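Local coordinates for putative uncharacterized protein PH0350 (Pyrococcus horikoshii, PDB 3QJL) that binds RNA and, as a putative Cas6-family endoribonuclease-like protein, probably serves the CRISPR defence against viruses and other mobile genetic elements, at residues Leu20-Asn25 with Arg64-Asp69; Lys45-Pro50 with Glu88-Ala93. One frame throughout, in Å; residues are numbered along the deposited sequence.

Interaction 1. Residues Leu20-Asn25 with Arg64-Asp69. With nucleotides of chain D.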
loop_
_atom_site.group_PDB
_atom_site.type_symbol
_atom_site.label_atom_id
_atom_site.label_comp_id
_atom_site.label_asym_id
_atom_site.label_seq_id
_atom_site.Cartn_x
_atom_site.Cartn_y
_atom_site.Cartn_z
ATOM N N LEU A 20 -13.543 12.239 8.673
ATOM C CA LEU A 20 -12.797 11.615 9.756
ATOM C C LEU A 20 -11.322 12.026 9.731
ATOM O O LEU A 20 -10.626 11.788 8.749
ATOM C CB LEU A 20 -12.918 10.098 9.616
ATOM C CG LEU A 20 -12.147 9.204 10.577
ATOM C CD1 LEU A 20 -12.491 9.532 12.012
ATOM C CD2 LEU A 20 -12.453 7.763 10.263
ATOM N N PRO A 21 -10.842 12.659 10.809
ATOM C CA PRO A 21 -9.433 13.073 10.914
ATOM C C PRO A 21 -8.482 11.881 10.863
ATOM O O PRO A 21 -8.860 10.799 11.291
ATOM C CB PRO A 21 -9.362 13.749 12.285
ATOM C CG PRO A 21 -10.761 14.223 12.532
ATOM C CD PRO A 21 -11.651 13.155 11.933
ATOM N N PHE A 22 -7.269 12.078 10.354
ATOM C CA PHE A 22 -6.347 10.970 10.111
ATOM C C PHE A 22 -5.862 10.264 11.368
ATOM O O PHE A 22 -5.654 9.043 11.354
ATOM C CB PHE A 22 -5.132 11.422 9.290
ATOM C CG PHE A 22 -5.386 11.478 7.824
ATOM C CD1 PHE A 22 -5.735 10.335 7.132
ATOM C CD2 PHE A 22 -5.270 12.674 7.131
ATOM C CE1 PHE A 22 -5.980 10.379 5.782
ATOM C CE2 PHE A 22 -5.512 12.727 5.784
ATOM C CZ PHE A 22 -5.868 11.574 5.104
ATOM N N ASN A 23 -5.631 11.013 12.441
ATOM C CA ASN A 23 -5.121 10.361 13.632
ATOM C C ASN A 23 -6.147 10.429 14.739
ATOM O O ASN A 23 -6.265 11.449 15.410
ATOM C CB ASN A 23 -3.845 11.067 14.092
ATOM C CG ASN A 23 -2.803 11.188 12.987
ATOM O OD1 ASN A 23 -1.754 10.545 13.044
ATOM N ND2 ASN A 23 -3.085 12.012 11.979
ATOM N N TYR A 24 -6.880 9.338 14.939
ATOM C CA TYR A 24 -7.825 9.238 16.052
ATOM C C TYR A 24 -7.413 8.353 17.221
ATOM O O TYR A 24 -8.111 8.294 18.216
ATOM C CB TYR A 24 -9.187 8.802 15.541
ATOM C CG TYR A 24 -9.103 7.759 14.463
ATOM C CD1 TYR A 24 -9.074 6.412 14.778
ATOM C CD2 TYR A 24 -9.046 8.119 13.125
ATOM C CE1 TYR A 24 -9.004 5.450 13.791
ATOM C CE2 TYR A 24 -8.981 7.163 12.134
ATOM C CZ TYR A 24 -8.956 5.830 12.473
ATOM O OH TYR A 24 -8.881 4.864 11.495
ATOM N N ASN A 25 -6.285 7.668 17.117
ATOM C CA ASN A 25 -5.988 6.610 18.079
ATOM C C ASN A 25 -6.187 7.018 19.521
ATOM O O ASN A 25 -6.777 6.283 20.288
ATOM C CB ASN A 25 -4.577 6.067 17.889
ATOM C CG ASN A 25 -4.386 5.461 16.544
ATOM O OD1 ASN A 25 -4.017 6.150 15.588
ATOM N ND2 ASN A 25 -4.665 4.168 16.438
ATOM N N ARG A 64 -14.992 5.678 0.703
ATOM C CA ARG A 64 -14.335 6.903 1.149
ATOM C C ARG A 64 -13.595 7.622 0.023
ATOM O O ARG A 64 -13.352 7.059 -1.042
ATOM C CB ARG A 64 -13.337 6.566 2.267
ATOM C CG ARG A 64 -12.296 5.546 1.832
ATOM C CD ARG A 64 -11.674 4.772 2.981
ATOM N NE ARG A 64 -10.677 3.824 2.484
ATOM C CZ ARG A 64 -10.983 2.738 1.783
ATOM N NH1 ARG A 64 -12.251 2.472 1.508
ATOM N NH2 ARG A 64 -10.034 1.922 1.354
ATOM N N LYS A 65 -13.259 8.881 0.272
ATOM C CA LYS A 65 -12.382 9.643 -0.598
ATOM C C LYS A 65 -11.405 10.359 0.325
ATOM O O LYS A 65 -11.643 10.415 1.539
ATOM C CB LYS A 65 -13.178 10.638 -1.436
ATOM C CG LYS A 65 -13.822 10.023 -2.664
ATOM C CD LYS A 65 -14.636 11.055 -3.452
ATOM C CE LYS A 65 -15.279 10.415 -4.685
ATOM N NZ LYS A 65 -16.486 11.152 -5.164
ATOM N N ILE A 66 -10.307 10.885 -0.218
ATOM C CA ILE A 66 -9.297 11.507 0.634
ATOM C C ILE A 66 -9.143 13.016 0.453
ATOM O O ILE A 66 -9.069 13.529 -0.672
ATOM C CB ILE A 66 -7.922 10.832 0.504
ATOM C CG1 ILE A 66 -8.063 9.323 0.661
ATOM C CG2 ILE A 66 -6.981 11.351 1.581
ATOM C CD1 ILE A 66 -8.138 8.873 2.109
ATOM N N LEU A 67 -9.078 13.703 1.592
ATOM C CA LEU A 67 -8.823 15.135 1.655
ATOM C C LEU A 67 -7.559 15.330 2.478
ATOM O O LEU A 67 -7.609 15.406 3.707
ATOM C CB LEU A 67 -9.995 15.870 2.299
ATOM C CG LEU A 67 -11.228 16.055 1.418
ATOM C CD1 LEU A 67 -12.496 16.038 2.264
ATOM C CD2 LEU A 67 -11.105 17.347 0.636
ATOM N N PRO A 68 -6.412 15.378 1.795
ATOM C CA PRO A 68 -5.094 15.344 2.433
ATOM C C PRO A 68 -4.934 16.345 3.566
ATOM O O PRO A 68 -4.206 16.061 4.513
ATOM C CB PRO A 68 -4.153 15.662 1.276
ATOM C CG PRO A 68 -4.853 15.078 0.083
ATOM C CD PRO A 68 -6.315 15.357 0.325
ATOM N N ASP A 69 -5.572 17.502 3.467
ATOM C CA ASP A 69 -5.494 18.485 4.544
ATOM C C ASP A 69 -6.500 18.262 5.700
ATOM O O ASP A 69 -6.243 18.640 6.848
ATOM C CB ASP A 69 -5.560 19.904 3.970
ATOM C CG ASP A 69 -4.283 20.281 3.198
ATOM O OD1 ASP A 69 -4.376 20.835 2.073
ATOM O OD2 ASP A 69 -3.176 20.017 3.725
ATOM P P A D 7 -1.109 6.724 2.648
ATOM O OP1 A D 7 -1.272 6.024 1.353
ATOM O OP2 A D 7 -0.157 6.177 3.641
ATOM O "O5'" A D 7 -0.800 8.255 2.396
ATOM C "C5'" A D 7 -1.541 8.998 1.444
ATOM C "C4'" A D 7 -1.682 10.433 1.870
ATOM O "O4'" A D 7 -2.738 10.540 2.855
ATOM C "C3'" A D 7 -0.453 11.048 2.539
ATOM O "O3'" A D 7 0.466 11.585 1.591
ATOM C "C2'" A D 7 -1.054 12.102 3.459
ATOM O "O2'" A D 7 -1.347 13.285 2.731
ATOM C "C1'" A D 7 -2.379 11.448 3.864
ATOM N N9 A D 7 -2.277 10.704 5.134
ATOM C C8 A D 7 -2.361 9.343 5.283
ATOM N N7 A D 7 -2.238 8.927 6.522
ATOM C C5 A D 7 -2.073 10.096 7.242
ATOM C C6 A D 7 -1.902 10.332 8.612
ATOM N N6 A D 7 -1.867 9.370 9.540
ATOM N N1 A D 7 -1.764 11.613 9.007
ATOM C C2 A D 7 -1.799 12.574 8.081
ATOM N N3 A D 7 -1.964 12.481 6.766
ATOM C C4 A D 7 -2.102 11.198 6.404
ATOM P P A D 6 -7.319 4.770 0.617
ATOM O OP1 A D 6 -7.295 3.290 0.578
ATOM O OP2 A D 6 -8.519 5.448 1.153
ATOM O "O5'" A D 6 -6.022 5.302 1.362
ATOM C "C5'" A D 6 -5.721 6.689 1.414
ATOM C "C4'" A D 6 -4.828 7.023 2.585
ATOM O "O4'" A D 6 -5.620 7.010 3.798
ATOM C "C3'" A D 6 -3.670 6.059 2.822
ATOM O "O3'" A D 6 -2.557 6.778 3.363
ATOM C "C2'" A D 6 -4.227 5.115 3.881
ATOM O "O2'" A D 6 -3.241 4.497 4.675
ATOM C "C1'" A D 6 -5.115 6.049 4.703
ATOM N N9 A D 6 -6.267 5.393 5.325
ATOM C C8 A D 6 -7.179 4.560 4.721
ATOM N N7 A D 6 -8.149 4.130 5.504
ATOM C C5 A D 6 -7.861 4.736 6.713
ATOM C C6 A D 6 -8.511 4.681 7.952
ATOM N N6 A D 6 -9.615 3.962 8.177
ATOM N N1 A D 6 -7.981 5.407 8.957
ATOM C C2 A D 6 -6.870 6.127 8.724
ATOM N N3 A D 6 -6.160 6.251 7.606
ATOM C C4 A D 6 -6.717 5.524 6.621
ATOM P P C D 5 -7.779 1.537 -3.676
ATOM O OP1 C D 5 -6.715 0.547 -3.364
ATOM O OP2 C D 5 -8.765 1.877 -2.625
ATOM O "O5'" C D 5 -7.137 2.866 -4.249
ATOM C "C5'" C D 5 -7.884 4.067 -4.301
ATOM C "C4'" C D 5 -7.404 5.054 -3.276
ATOM O "O4'" C D 5 -7.679 6.395 -3.752
ATOM C "C3'" C D 5 -8.063 4.940 -1.910
ATOM O "O3'" C D 5 -7.119 5.295 -0.894
ATOM C "C2'" C D 5 -9.169 5.992 -1.988
ATOM O "O2'" C D 5 -9.589 6.492 -0.739
ATOM C "C1'" C D 5 -8.507 7.075 -2.835
ATOM N N1 C D 5 -9.446 7.904 -3.619
ATOM C C2 C D 5 -9.646 9.245 -3.282
ATOM O O2 C D 5 -9.074 9.717 -2.294
ATOM N N3 C D 5 -10.476 10.001 -4.029
ATOM C C4 C D 5 -11.092 9.466 -5.082
ATOM N N4 C D 5 -11.914 10.249 -5.787
ATOM C C5 C D 5 -10.897 8.106 -5.462
ATOM C C6 C D 5 -10.064 7.374 -4.713
#
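Phe-22 and Pro-68 come closest through their backbones, yet their CA atoms are still 8.9 Å apart, so the backbones of loop Leu-20 to Asn-25 and of the end of strand 64-67 stay separate and the Phe-22 ring spans the gap. Both belong to the ferredoxin-like N-terminal half of this Cas6-family protein, beside the small antiparallel sheet of strands 19-20, 71-74 and 64-67, and bound RNA runs across them. CZ of Phe-22 touches CG2 of Ile-66 at 3.7 Å, the methyl meeting the ring edge in plane, and CE2 lies near the backbone oxygens of Leu-67 and Pro-68. With CG anti to the carbonyl carbon (chi1 -82°), the phenyl turns one face to the base of A7 of chain D, whose C4 sits 3.5 Å above the ring centre. A flat, apolar side chain suits a purine laid over it. Asn-23 ND2 bonds to N1 of the same base at 3.3 Å while OD1 accepts from Met-198 N. A6 of chain D is held by Tyr-24, whose OH gives a hydrogen bond to the base N1 (2.7 Å) and also bonds with Ile-59 N. Arg-64 carries positive charge to the phosphate of A6 of chain D, NE standing 3.0 Å from OP2, and makes a cation-pi contact with a uracil base. Beta-branched Ile-66 suits its strand: its side chain crosses that of Phe-22 at about a right angle, and CD1 reaches C5' of A6 of chain D at 3.3 Å. Strand 64-67 is outermost in its sheet within this chain, consistent with its backbone being available to the RNA: Ile-66 N donates to O2 of cytidine C5 of chain D at 2.7 Å, with an N-H...O angle of 131°.

Interaction 2. Residues Lys45-Pro50 with Glu88-Ala93; sequences KLLSSP and EDIIRA
Ile-90 holds CG1 anti to its carbonyl carbon (chi1 -72°), which leaves CG2 anti to the backbone N, and this division sends its two branches to different leucines. The delta-methyl CD1, carried out by a nearly extended chi2 of 160°, meets CD1 of Leu-46 at 4.1 Å, the two side chains meeting at a slant. CG2 instead reaches CD2 of Leu-47 at 3.8 Å, where the two run antiparallel alongside each other. Leu-46 and Leu-47, at the end of helix 41-47, also place CG anti to the carbonyl carbon. Branched apolar residues suit this seam, which is held by methyl contacts. Leu-47 continues inward against Ile-32, Leu-33 and Val-36 of helix 25-39, whereas Leu-46 is nearer the surface. The chain then leaves the helix: Ser-49 N bonds to Leu-46 O at 3.0 Å, and Ser-48 OG, well above the carbonyl plane, donates to Lys-45 O at 3.1 Å; Leu-47 O takes the indole NE1 of Trp-54. Ile-91 packs on Met-5 and Ile-7 of strand 5-13 and, like Ile-90, on Ser-85 of strand 79-85. Here the extra helix 41-47, following the first helix of the fold, packs on its second, 88-100; helices side by side in one layer over a face of the antiparallel sheet mark the beta-alpha-beta-beta-alpha-beta ferredoxin-like fold of RAMP proteins.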
loop_
_atom_site.group_PDB
_atom_site.type_symbol
_atom_site.label_atom_id
_atom_site.label_comp_id
_atom_site.label_asym_id
_atom_site.label_seq_id
_atom_site.Cartn_x
_atom_site.Cartn_y
_atom_site.Cartn_z
ATOM N N LYS A 45 -8.904 0.057 34.477
ATOM C CA LYS A 45 -7.482 -0.019 34.798
ATOM C C LYS A 45 -6.742 -1.034 33.941
ATOM O O LYS A 45 -5.527 -0.945 33.794
ATOM C CB LYS A 45 -7.256 -0.319 36.281
ATOM C CG LYS A 45 -7.766 0.777 37.204
ATOM C CD LYS A 45 -7.090 0.734 38.567
ATOM C CE LYS A 45 -7.873 1.548 39.588
ATOM N NZ LYS A 45 -9.150 0.866 39.969
ATOM N N LEU A 46 -7.463 -2.005 33.393
ATOM C CA LEU A 46 -6.847 -2.975 32.489
ATOM C C LEU A 46 -6.681 -2.352 31.106
ATOM O O LEU A 46 -5.645 -2.501 30.455
ATOM C CB LEU A 46 -7.678 -4.255 32.398
ATOM C CG LEU A 46 -7.866 -5.048 33.694
ATOM C CD1 LEU A 46 -8.616 -6.351 33.431
ATOM C CD2 LEU A 46 -6.533 -5.326 34.362
ATOM N N LEU A 47 -7.713 -1.639 30.673
ATOM C CA LEU A 47 -7.689 -0.961 29.394
ATOM C C LEU A 47 -6.472 -0.058 29.287
ATOM O O LEU A 47 -5.842 0.031 28.232
ATOM C CB LEU A 47 -8.951 -0.115 29.226
ATOM C CG LEU A 47 -10.297 -0.808 29.037
ATOM C CD1 LEU A 47 -11.285 0.198 28.478
ATOM C CD2 LEU A 47 -10.187 -1.992 28.108
ATOM N N SER A 48 -6.155 0.604 30.391
ATOM C CA SER A 48 -5.165 1.660 30.425
ATOM C C SER A 48 -3.769 1.088 30.635
ATOM O O SER A 48 -2.777 1.822 30.612
ATOM C CB SER A 48 -5.506 2.647 31.544
ATOM O OG SER A 48 -5.440 2.016 32.818
ATOM N N SER A 49 -3.688 -0.224 30.836
ATOM C CA SER A 49 -2.393 -0.875 31.001
ATOM C C SER A 49 -1.623 -0.911 29.686
ATOM O O SER A 49 -2.217 -1.025 28.609
ATOM C CB SER A 49 -2.569 -2.292 31.528
ATOM O OG SER A 49 -1.321 -2.878 31.841
ATOM N N PRO A 50 -0.292 -0.779 29.774
ATOM C CA PRO A 50 0.678 -0.874 28.677
ATOM C C PRO A 50 0.850 -2.299 28.146
ATOM O O PRO A 50 1.338 -2.500 27.025
ATOM C CB PRO A 50 1.985 -0.424 29.337
ATOM C CG PRO A 50 1.575 0.368 30.509
ATOM C CD PRO A 50 0.339 -0.293 31.010
ATOM N N GLU A 88 -13.391 -11.960 28.049
ATOM C CA GLU A 88 -14.709 -11.513 27.613
ATOM C C GLU A 88 -15.392 -10.664 28.672
ATOM O O GLU A 88 -16.410 -10.038 28.408
ATOM C CB GLU A 88 -15.593 -12.652 27.098
ATOM C CG GLU A 88 -16.491 -13.296 28.125
ATOM C CD GLU A 88 -15.757 -14.302 28.978
ATOM O OE1 GLU A 88 -14.502 -14.323 28.904
ATOM O OE2 GLU A 88 -16.438 -15.066 29.710
ATOM N N ASP A 89 -14.797 -10.592 29.855
ATOM C CA ASP A 89 -15.230 -9.586 30.810
ATOM C C ASP A 89 -14.861 -8.170 30.366
ATOM O O ASP A 89 -15.617 -7.228 30.605
ATOM C CB ASP A 89 -14.735 -9.893 32.221
ATOM C CG ASP A 89 -15.632 -10.889 32.942
ATOM O OD1 ASP A 89 -16.846 -10.941 32.620
ATOM O OD2 ASP A 89 -15.124 -11.625 33.819
ATOM N N ILE A 90 -13.714 -8.017 29.702
ATOM C CA ILE A 90 -13.358 -6.725 29.104
ATOM C C ILE A 90 -14.304 -6.362 27.954
ATOM O O ILE A 90 -14.776 -5.226 27.854
ATOM C CB ILE A 90 -11.908 -6.693 28.617
ATOM C CG1 ILE A 90 -10.947 -6.637 29.800
ATOM C CG2 ILE A 90 -11.687 -5.482 27.767
ATOM C CD1 ILE A 90 -9.542 -7.071 29.457
ATOM N N ILE A 91 -14.595 -7.332 27.094
ATOM C CA ILE A 91 -15.521 -7.095 25.997
ATOM C C ILE A 91 -16.895 -6.674 26.507
ATOM O O ILE A 91 -17.459 -5.665 26.070
ATOM C CB ILE A 91 -15.679 -8.338 25.138
ATOM C CG1 ILE A 91 -14.325 -8.753 24.536
ATOM C CG2 ILE A 91 -16.670 -8.068 24.044
ATOM C CD1 ILE A 91 -13.564 -7.615 23.791
ATOM N N ARG A 92 -17.412 -7.467 27.448
ATOM C CA ARG A 92 -18.708 -7.271 28.093
ATOM C C ARG A 92 -18.825 -5.842 28.595
ATOM O O ARG A 92 -19.741 -5.118 28.227
ATOM C CB ARG A 92 -18.803 -8.246 29.265
ATOM C CG ARG A 92 -20.181 -8.808 29.572
ATOM C CD ARG A 92 -20.807 -8.072 30.746
ATOM N NE ARG A 92 -19.820 -7.232 31.414
ATOM C CZ ARG A 92 -19.210 -7.554 32.552
ATOM N NH1 ARG A 92 -19.518 -8.704 33.157
ATOM N NH2 ARG A 92 -18.304 -6.720 33.080
ATOM N N ALA A 93 -17.862 -5.434 29.411
ATOM C CA ALA A 93 -17.819 -4.082 29.963
ATOM C C ALA A 93 -17.726 -2.973 28.916
ATOM O O ALA A 93 -18.205 -1.869 29.135
ATOM C CB ALA A 93 -16.678 -3.959 30.942
#

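In the fold
From the N terminus the chain lays down strand 5-13 and strand 19-20, then passes through residues 20-25 into helices 25-39 and 41-47. Residues 45-50 end that helical part, and the chain returns by strand 55-60 to residues 64-69, where interaction 1 closes a loop around both helices. It then builds strands 71-74 and 79-85 and enters helix 88-100, where interaction 2 closes a second loop, made largely of strands. The segments alternate, so the two loops cross rather than nest. Interaction 1 ties the small RNA-binding sheet to the loop before the first helix; interaction 2, about 28 Å away between centres, joins the end of helix 41-47 to the start of helix 88-100.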